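Local coordinates for stage II sporulation E family protein (Thermanaerovibrio acidaminovorans, PDB 3RNR) that is of unknown function but belongs to the protein phosphatase 2C family and probably removes phosphate groups from phosphorylated serine or threonine residues of proteins, at residues R198-Q201 with D202-L206. Numbering follows the deposited sequence.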
# COMPACT_ATOMS: atom_id res chain seq x y z
N ARG B 198 8.00 23.33 0.53
CA ARG B 198 7.87 21.90 0.86
C ARG B 198 8.83 21.53 1.99
O ARG B 198 10.03 21.74 1.88
CB ARG B 198 8.25 21.03 -0.33
CG ARG B 198 7.37 21.17 -1.53
CD ARG B 198 8.03 20.58 -2.75
NE ARG B 198 7.21 20.78 -3.94
CZ ARG B 198 7.65 20.66 -5.18
NH1 ARG B 198 6.83 20.87 -6.20
NH2 ARG B 198 8.92 20.35 -5.41
N PRO B 199 8.30 20.96 3.08
CA PRO B 199 9.17 20.67 4.22
C PRO B 199 9.90 19.33 4.07
O PRO B 199 9.84 18.51 4.97
CB PRO B 199 8.19 20.61 5.39
CG PRO B 199 6.93 20.08 4.78
CD PRO B 199 6.89 20.64 3.36
N TYR B 200 10.62 19.14 2.97
CA TYR B 200 11.31 17.88 2.72
C TYR B 200 12.17 17.96 1.47
O TYR B 200 12.01 18.88 0.66
CB TYR B 200 10.32 16.72 2.58
CG TYR B 200 9.15 16.98 1.64
CD1 TYR B 200 9.30 16.93 0.26
CD2 TYR B 200 7.88 17.24 2.15
CE1 TYR B 200 8.22 17.16 -0.60
CE2 TYR B 200 6.80 17.47 1.31
CZ TYR B 200 6.98 17.43 -0.05
OH TYR B 200 5.90 17.66 -0.88
N GLN B 201 13.10 17.02 1.33
CA GLN B 201 14.09 17.09 0.27
C GLN B 201 13.43 16.72 -1.05
O GLN B 201 12.41 16.05 -1.07
CB GLN B 201 15.26 16.13 0.55
CG GLN B 201 15.85 16.24 1.95
CD GLN B 201 16.35 17.64 2.27
OE1 GLN B 201 17.24 18.15 1.61
NE2 GLN B 201 15.78 18.26 3.30
N ASP B 202 14.03 17.16 -2.16
CA ASP B 202 13.56 16.83 -3.50
C ASP B 202 13.46 15.32 -3.75
O ASP B 202 12.65 14.87 -4.56
CB ASP B 202 14.50 17.44 -4.55
CG ASP B 202 14.28 18.92 -4.75
OD1 ASP B 202 13.24 19.43 -4.27
OD2 ASP B 202 15.13 19.57 -5.40
N ASN B 203 14.29 14.54 -3.08
CA ASN B 203 14.28 13.09 -3.26
C ASN B 203 13.40 12.33 -2.25
O ASN B 203 13.48 11.09 -2.15
CB ASN B 203 15.70 12.51 -3.36
CG ASN B 203 16.50 12.69 -2.09
OD1 ASN B 203 16.04 13.31 -1.13
ND2 ASN B 203 17.71 12.14 -2.08
N ALA B 204 12.64 13.07 -1.45
CA ALA B 204 11.83 12.46 -0.39
C ALA B 204 10.87 11.39 -0.88
O ALA B 204 10.34 11.48 -1.98
CB ALA B 204 11.05 13.54 0.38
N THR B 205 10.63 10.38 -0.04
CA THR B 205 9.58 9.41 -0.31
C THR B 205 8.33 9.89 0.42
O THR B 205 8.41 10.28 1.59
CB THR B 205 10.00 7.99 0.17
OG1 THR B 205 11.10 7.53 -0.63
CG2 THR B 205 8.86 7.01 -0.00
N LEU B 206 7.19 9.88 -0.27
CA LEU B 206 5.98 10.51 0.22
C LEU B 206 4.79 9.58 0.11
O LEU B 206 4.69 8.82 -0.87
CB LEU B 206 5.65 11.77 -0.60
CG LEU B 206 6.66 12.92 -0.66
CD1 LEU B 206 6.10 14.04 -1.54
CD2 LEU B 206 6.98 13.44 0.75
O HOH W 1 11.73 19.46 -1.76
O HOH W 2 16.40 18.90 -1.67
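Gln201 and Ala204 close a type I beta turn, Ala204 N donating to Gln201 O over 3.0 Å with an N-H...O angle of 158°. Beyond this turn the chain enters strand 205-210, and that brings Leu206 back against Tyr200. The Leu206 CD2 methyl lies over the centre of the Tyr200 ring, 3.9 Å from its centroid and almost on the ring normal, a CH-pi contact. Its other methyl, CD1, lies nearer the phenol end, 3.7 Å from Tyr200 OH. On the opposite face sits Arg198 CB, displaced from the ring centre, and Ala204 CB meets Tyr200 CD1 obliquely at 3.8 Å. With chi1 at 48°, Tyr200 CG stands over its own backbone, flanked by N and C, and the side chain touches Leu161 and Val163 of strand 159-164, while Tyr200 OH is hydrogen-bonded to Glu194 OE1. Two waters bind at the Asp202 end of the turn: water 1 donates to Asp202 OD1 at 2.9 Å, and water 2 accepts from Asp202 N at 3.0 Å. Asn203 OD1 folds back to within 3.4 Å of Gln201 CB. The Asp202-Asn203-Ala204-Thr205 run matches the Asp-Asn motif that precedes the final strand in protein phosphatase 2C relatives, where the aspartate is a metal ligand of the active site.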